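Local coordinates for L-lysine 6-monooxygenase involved in desferrioxamine biosynthesis (PDB 5O8P), which catalyses the FAD- and NADPH-dependent N-hydroxylation of an amine, most likely cadaverine, in the biosynthesis of the siderophore desferrioxamine, at residues S54-L65 / F96-C107. Numbering follows the deposited sequence.
Sequences SAHLQTPFMADL and FFLMRKEYNQYC. With FAD (flavin-adenine dinucleotide), chain C.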
loop_
_atom_site.group_PDB
_atom_site.type_symbol
_atom_site.label_atom_id
_atom_site.label_comp_id
_atom_site.label_asym_id
_atom_site.label_seq_id
_atom_site.Cartn_x
_atom_site.Cartn_y
_atom_site.Cartn_z
ATOM N N SER B 54 15.678 -2.682 -12.536
ATOM C CA SER B 54 14.553 -2.301 -11.695
ATOM C C SER B 54 13.310 -1.888 -12.474
ATOM O O SER B 54 12.253 -1.773 -11.886
ATOM C CB SER B 54 14.966 -1.148 -10.769
ATOM O OG SER B 54 15.132 0.050 -11.509
ATOM N N ALA B 55 13.430 -1.651 -13.774
ATOM C CA ALA B 55 12.329 -1.085 -14.582
ATOM C C ALA B 55 11.171 -2.058 -14.832
ATOM O O ALA B 55 11.401 -3.182 -15.292
ATOM C CB ALA B 55 12.876 -0.606 -15.919
ATOM N N HIS B 56 9.942 -1.622 -14.533
ATOM C CA HIS B 56 8.710 -2.373 -14.871
ATOM C C HIS B 56 7.932 -1.706 -15.980
ATOM O O HIS B 56 8.141 -0.546 -16.280
ATOM C CB HIS B 56 7.730 -2.551 -13.687
ATOM C CG HIS B 56 7.753 -1.451 -12.688
ATOM N ND1 HIS B 56 8.607 -1.465 -11.615
ATOM C CD2 HIS B 56 6.997 -0.332 -12.562
ATOM C CE1 HIS B 56 8.413 -0.376 -10.887
ATOM N NE2 HIS B 56 7.443 0.329 -11.443
ATOM N N LEU B 57 6.997 -2.453 -16.554
ATOM C CA LEU B 57 5.956 -1.868 -17.380
ATOM C C LEU B 57 4.987 -1.049 -16.525
ATOM O O LEU B 57 4.830 -1.296 -15.316
ATOM C CB LEU B 57 5.158 -2.952 -18.104
ATOM C CG LEU B 57 5.857 -3.916 -19.055
ATOM C CD1 LEU B 57 4.890 -5.010 -19.459
ATOM C CD2 LEU B 57 6.364 -3.187 -20.272
ATOM N N GLN B 58 4.309 -0.113 -17.173
ATOM C CA GLN B 58 3.378 0.794 -16.495
ATOM C C GLN B 58 1.944 0.288 -16.579
ATOM O O GLN B 58 0.991 1.033 -16.378
ATOM C CB GLN B 58 3.478 2.188 -17.129
ATOM C CG GLN B 58 4.851 2.838 -17.085
ATOM C CD GLN B 58 5.491 2.761 -15.712
ATOM O OE1 GLN B 58 5.202 3.564 -14.825
ATOM N NE2 GLN B 58 6.328 1.754 -15.520
ATOM N N THR B 59 1.809 -1.011 -16.817
ATOM C CA THR B 59 0.612 -1.591 -17.387
ATOM C C THR B 59 0.524 -3.040 -16.864
ATOM O O THR B 59 1.527 -3.784 -16.903
ATOM C CB THR B 59 0.714 -1.468 -18.934
ATOM O OG1 THR B 59 -0.534 -1.033 -19.449
ATOM C CG2 THR B 59 1.208 -2.764 -19.654
ATOM N N PRO B 60 -0.645 -3.450 -16.338
ATOM C CA PRO B 60 -0.755 -4.805 -15.766
ATOM C C PRO B 60 -0.555 -5.892 -16.811
ATOM O O PRO B 60 -0.743 -5.631 -18.011
ATOM C CB PRO B 60 -2.186 -4.856 -15.247
ATOM C CG PRO B 60 -2.592 -3.432 -15.119
ATOM C CD PRO B 60 -1.926 -2.742 -16.263
ATOM N N PHE B 61 -0.174 -7.088 -16.369
ATOM C CA PHE B 61 0.223 -8.152 -17.305
ATOM C C PHE B 61 -0.858 -8.627 -18.277
ATOM O O PHE B 61 -0.523 -9.175 -19.307
ATOM C CB PHE B 61 0.841 -9.353 -16.584
ATOM C CG PHE B 61 -0.115 -10.114 -15.705
ATOM C CD1 PHE B 61 -1.018 -11.025 -16.240
ATOM C CD2 PHE B 61 -0.086 -9.946 -14.318
ATOM C CE1 PHE B 61 -1.879 -11.733 -15.425
ATOM C CE2 PHE B 61 -0.942 -10.657 -13.500
ATOM C CZ PHE B 61 -1.835 -11.553 -14.055
ATOM N N MET B 62 -2.133 -8.429 -17.965
ATOM C CA MET B 62 -3.225 -8.716 -18.905
ATOM C C MET B 62 -3.114 -7.907 -20.192
ATOM O O MET B 62 -3.699 -8.278 -21.198
ATOM C CB MET B 62 -4.598 -8.442 -18.269
ATOM C CG MET B 62 -4.942 -9.345 -17.093
ATOM S SD MET B 62 -4.241 -8.752 -15.538
ATOM C CE MET B 62 -5.436 -7.485 -15.087
ATOM N N ALA B 63 -2.395 -6.789 -20.165
ATOM C CA ALA B 63 -1.995 -6.095 -21.394
ATOM C C ALA B 63 -0.685 -6.701 -21.902
ATOM O O ALA B 63 0.385 -6.081 -21.891
ATOM C CB ALA B 63 -1.860 -4.600 -21.166
ATOM N N ASP B 64 -0.820 -7.945 -22.335
ATOM C CA ASP B 64 0.212 -8.700 -22.997
ATOM C C ASP B 64 -0.174 -8.679 -24.492
ATOM O O ASP B 64 -0.820 -7.736 -24.937
ATOM C CB ASP B 64 0.303 -10.115 -22.381
ATOM C CG ASP B 64 -0.991 -10.948 -22.539
ATOM O OD1 ASP B 64 -1.929 -10.536 -23.252
ATOM O OD2 ASP B 64 -1.076 -12.034 -21.932
ATOM N N LEU B 65 0.188 -9.698 -25.266
ATOM C CA LEU B 65 -0.005 -9.639 -26.714
ATOM C C LEU B 65 -1.439 -9.960 -27.153
ATOM O O LEU B 65 -1.875 -9.525 -28.230
ATOM C CB LEU B 65 0.995 -10.579 -27.385
ATOM C CG LEU B 65 2.470 -10.218 -27.142
ATOM C CD1 LEU B 65 3.398 -11.398 -27.394
ATOM C CD2 LEU B 65 2.865 -9.033 -28.015
ATOM N N PHE B 96 1.233 -7.237 -10.503
ATOM C CA PHE B 96 0.633 -7.022 -11.810
ATOM C C PHE B 96 1.618 -6.596 -12.903
ATOM O O PHE B 96 1.359 -6.831 -14.086
ATOM C CB PHE B 96 -0.539 -6.010 -11.729
ATOM C CG PHE B 96 -1.874 -6.650 -11.382
ATOM C CD1 PHE B 96 -2.579 -7.405 -12.320
ATOM C CD2 PHE B 96 -2.413 -6.512 -10.125
ATOM C CE1 PHE B 96 -3.778 -8.002 -11.991
ATOM C CE2 PHE B 96 -3.617 -7.096 -9.790
ATOM C CZ PHE B 96 -4.302 -7.844 -10.722
ATOM N N PHE B 97 2.739 -5.994 -12.518
ATOM C CA PHE B 97 3.596 -5.301 -13.475
ATOM C C PHE B 97 4.854 -6.080 -13.764
ATOM O O PHE B 97 5.684 -6.302 -12.861
ATOM C CB PHE B 97 3.927 -3.909 -12.961
ATOM C CG PHE B 97 2.709 -3.094 -12.691
ATOM C CD1 PHE B 97 2.049 -2.467 -13.727
ATOM C CD2 PHE B 97 2.185 -3.006 -11.409
ATOM C CE1 PHE B 97 0.908 -1.728 -13.497
ATOM C CE2 PHE B 97 1.033 -2.279 -11.169
ATOM C CZ PHE B 97 0.392 -1.638 -12.213
ATOM N N LEU B 98 4.986 -6.492 -15.027
ATOM C CA LEU B 98 6.136 -7.247 -15.442
ATOM C C LEU B 98 7.375 -6.362 -15.454
ATOM O O LEU B 98 7.298 -5.165 -15.759
ATOM C CB LEU B 98 5.923 -7.765 -16.846
ATOM C CG LEU B 98 4.832 -8.783 -17.112
ATOM C CD1 LEU B 98 4.702 -9.025 -18.620
ATOM C CD2 LEU B 98 5.146 -10.073 -16.369
ATOM N N MET B 99 8.520 -6.964 -15.144
ATOM C CA MET B 99 9.811 -6.330 -15.381
ATOM C C MET B 99 9.976 -6.189 -16.900
ATOM O O MET B 99 9.620 -7.100 -17.628
ATOM C CB MET B 99 10.942 -7.218 -14.865
ATOM C CG MET B 99 10.912 -7.621 -13.393
ATOM S SD MET B 99 10.517 -6.321 -12.212
ATOM C CE MET B 99 11.701 -5.021 -12.562
ATOM N N ARG B 100 10.541 -5.087 -17.387
ATOM C CA ARG B 100 10.801 -4.952 -18.825
ATOM C C ARG B 100 11.641 -6.075 -19.366
ATOM O O ARG B 100 11.441 -6.488 -20.501
ATOM C CB ARG B 100 11.519 -3.658 -19.166
ATOM C CG ARG B 100 10.688 -2.420 -18.980
ATOM C CD ARG B 100 10.699 -1.525 -20.201
ATOM N NE ARG B 100 10.317 -0.193 -19.777
ATOM C CZ ARG B 100 11.131 0.689 -19.205
ATOM N NH1 ARG B 100 12.401 0.400 -18.952
ATOM N NH2 ARG B 100 10.649 1.874 -18.850
ATOM N N LYS B 101 12.588 -6.556 -18.575
ATOM C CA LYS B 101 13.406 -7.674 -18.999
ATOM C C LYS B 101 12.553 -8.914 -19.240
ATOM O O LYS B 101 12.782 -9.634 -20.204
ATOM C CB LYS B 101 14.530 -7.956 -17.999
ATOM C CG LYS B 101 15.250 -9.280 -18.220
ATOM C CD LYS B 101 16.675 -9.266 -17.697
ATOM C CE LYS B 101 17.622 -8.753 -18.766
ATOM N NZ LYS B 101 18.990 -8.522 -18.229
ATOM N N GLU B 102 11.576 -9.159 -18.378
ATOM C CA GLU B 102 10.719 -10.319 -18.538
ATOM C C GLU B 102 9.756 -10.138 -19.717
ATOM O O GLU B 102 9.492 -11.083 -20.440
ATOM C CB GLU B 102 9.970 -10.623 -17.242
ATOM C CG GLU B 102 9.225 -11.947 -17.260
ATOM C CD GLU B 102 9.015 -12.544 -15.880
ATOM O OE1 GLU B 102 8.674 -11.814 -14.927
ATOM O OE2 GLU B 102 9.180 -13.774 -15.760
ATOM N N TYR B 103 9.245 -8.930 -19.928
ATOM C CA TYR B 103 8.331 -8.689 -21.039
ATOM C C TYR B 103 9.054 -8.937 -22.335
ATOM O O TYR B 103 8.495 -9.520 -23.270
ATOM C CB TYR B 103 7.800 -7.264 -21.021
ATOM C CG TYR B 103 6.865 -6.908 -22.165
ATOM C CD1 TYR B 103 5.557 -7.368 -22.203
ATOM C CD2 TYR B 103 7.284 -6.089 -23.189
ATOM C CE1 TYR B 103 4.697 -7.022 -23.238
ATOM C CE2 TYR B 103 6.431 -5.735 -24.231
ATOM C CZ TYR B 103 5.148 -6.202 -24.250
ATOM O OH TYR B 103 4.317 -5.850 -25.288
ATOM N N ASN B 104 10.309 -8.498 -22.374
ATOM C CA ASN B 104 11.150 -8.673 -23.548
ATOM C C ASN B 104 11.397 -10.149 -23.797
ATOM O O ASN B 104 11.260 -10.598 -24.924
ATOM C CB ASN B 104 12.475 -7.918 -23.389
ATOM C CG ASN B 104 13.286 -7.866 -24.675
ATOM O OD1 ASN B 104 12.764 -7.496 -25.736
ATOM N ND2 ASN B 104 14.566 -8.227 -24.587
ATOM N N GLN B 105 11.742 -10.898 -22.752
ATOM C CA GLN B 105 11.899 -12.352 -22.853
ATOM C C GLN B 105 10.624 -13.037 -23.349
ATOM O O GLN B 105 10.688 -13.948 -24.181
ATOM C CB GLN B 105 12.270 -12.948 -21.498
ATOM C CG GLN B 105 13.707 -12.733 -21.071
ATOM C CD GLN B 105 13.973 -13.217 -19.661
ATOM O OE1 GLN B 105 13.111 -13.803 -19.000
ATOM N NE2 GLN B 105 15.163 -12.958 -19.185
ATOM N N TYR B 106 9.483 -12.596 -22.824
ATOM C CA TYR B 106 8.169 -13.103 -23.238
ATOM C C TYR B 106 7.863 -12.802 -24.715
ATOM O O TYR B 106 7.464 -13.698 -25.453
ATOM C CB TYR B 106 7.067 -12.583 -22.280
ATOM C CG TYR B 106 5.668 -12.465 -22.855
ATOM C CD1 TYR B 106 4.921 -13.596 -23.139
ATOM C CD2 TYR B 106 5.079 -11.217 -23.082
ATOM C CE1 TYR B 106 3.639 -13.506 -23.669
ATOM C CE2 TYR B 106 3.798 -11.102 -23.613
ATOM C CZ TYR B 106 3.071 -12.251 -23.906
ATOM O OH TYR B 106 1.792 -12.153 -24.441
ATOM N N CYS B 107 8.065 -11.563 -25.145
ATOM C CA CYS B 107 7.851 -11.210 -26.552
ATOM C C CYS B 107 8.753 -12.011 -27.489
ATOM O O CYS B 107 8.354 -12.344 -28.595
ATOM C CB CYS B 107 8.068 -9.720 -26.789
ATOM S SG CYS B 107 6.737 -8.692 -26.136
HETATM P PA FAD C . 8.520 -0.507 -32.200
HETATM O O1A FAD C . 9.512 -1.100 -31.217
HETATM O O2A FAD C . 8.734 0.898 -32.710
HETATM O O5B FAD C . 8.478 -1.542 -33.439
HETATM C C5B FAD C . 8.760 -1.152 -34.779
HETATM C C4B FAD C . 9.542 -2.205 -35.555
HETATM O O4B FAD C . 9.407 -1.952 -36.962
HETATM C C3B FAD C . 11.036 -2.167 -35.254
HETATM O O3B FAD C . 11.493 -3.505 -35.012
HETATM C C2B FAD C . 11.661 -1.515 -36.486
HETATM O O2B FAD C . 12.986 -1.969 -36.784
HETATM C C1B FAD C . 10.700 -1.925 -37.585
HETATM N N9A FAD C . 10.733 -1.106 -38.828
HETATM C C8A FAD C . 10.659 0.234 -38.964
HETATM N N7A FAD C . 10.721 0.582 -40.280
HETATM C C5A FAD C . 10.836 -0.552 -41.005
HETATM C C6A FAD C . 10.952 -0.926 -42.441
HETATM N N6A FAD C . 10.959 0.019 -43.413
HETATM N N1A FAD C . 11.048 -2.245 -42.754
HETATM C C2A FAD C . 11.046 -3.208 -41.808
HETATM N N3A FAD C . 10.952 -2.937 -40.492
HETATM C C4A FAD C . 10.843 -1.659 -40.037
HETATM N N1 FAD C . 3.796 1.525 -23.320
HETATM C C2 FAD C . 3.059 0.837 -22.409
HETATM O O2 FAD C . 1.829 0.724 -22.610
HETATM N N3 FAD C . 3.610 0.273 -21.311
HETATM C C4 FAD C . 4.927 0.364 -21.048
HETATM O O4 FAD C . 5.410 -0.160 -20.026
HETATM C C4X FAD C . 5.801 1.099 -21.996
HETATM N N5 FAD C . 7.131 1.224 -21.792
HETATM C C5X FAD C . 7.900 1.904 -22.675
HETATM C C6 FAD C . 9.264 2.002 -22.412
HETATM C C7 FAD C . 10.118 2.684 -23.274
HETATM C C7M FAD C . 11.592 2.779 -22.965
HETATM C C8 FAD C . 9.554 3.319 -24.501
HETATM C C8M FAD C . 10.455 4.062 -25.449
HETATM C C9 FAD C . 8.188 3.230 -24.772
HETATM C C9A FAD C . 7.313 2.543 -23.910
HETATM N N10 FAD C . 5.902 2.419 -24.149
HETATM C C10 FAD C . 5.137 1.700 -23.189
HETATM C "C1'" FAD C . 5.206 2.994 -25.332
HETATM C "C2'" FAD C . 5.054 1.976 -26.487
HETATM O "O2'" FAD C . 4.574 0.712 -25.984
HETATM C "C3'" FAD C . 6.347 1.752 -27.294
HETATM O "O3'" FAD C . 6.783 2.981 -27.895
HETATM C "C4'" FAD C . 6.200 0.696 -28.398
HETATM O "O4'" FAD C . 7.480 0.117 -28.676
HETATM C "C5'" FAD C . 5.629 1.267 -29.693
HETATM O "O5'" FAD C . 5.038 0.208 -30.449
HETATM P P FAD C . 5.573 -0.142 -31.917
HETATM O O1P FAD C . 4.802 -1.344 -32.421
HETATM O O2P FAD C . 5.492 1.167 -32.651
HETATM O O3P FAD C . 7.068 -0.606 -31.469
#
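Leu57 sets CD2 over one face of the Tyr103 ring, toward its rim, while its CD1 comes 3.7 Å from Tyr103 CD1; Cys107 SG covers the opposite face. A branched, apolar residue suits this place, because CD1 also meets Leu98 CB and CD2 turns to the flavin. The backbones hold the leucine there: Leu57 N donates to Leu98 O at 2.8 Å, almost straight along the carbonyl, and Arg100 N, in the first turn of the helix, donates to Ala55 O at 3.0 Å.

The corner after Leu57 presents Gln58 N to FAD O4 (3.1 Å). Beside it the flat Phe97 ring meets Thr59 N with its edge, at CD1. Arg100, whose flat charged group can both lie against the flavin and pair with Glu206, turns its guanidinium face to the C7M methyl; the residue also binds NADP(+).

Farther along, the Phe61 and Phe96 planes are only 18° apart, but the rings are displaced, so these broad apolar groups touch at their rims, Phe61 CE2 to Phe96 CD1. With CG between its backbone N and carbonyl carbon (chi1 67°), Phe61 turns its ring edge toward Phe96, CD2 lying 3.4 Å from Phe96 O. Flexible Met62 bends at chi2 and chi3, setting SD at the edge of the Phe96 ring, 4.9 Å from its centroid, a Met-aromatic contact.

At the far end the long Tyr106 carries a buried hydroxyl with two partners: OH accepts from Leu65 N at 3.0 Å and bonds to Tyr75 O. Strand 97-99 runs straight into helix 100-113, and strand 56-57 lies antiparallel beside it, with helix 18-27 against Leu65 and Cys107, helix 77-83 against Phe61 and Leu98, and Phe96 stacked on Phe96 of a neighbouring subunit.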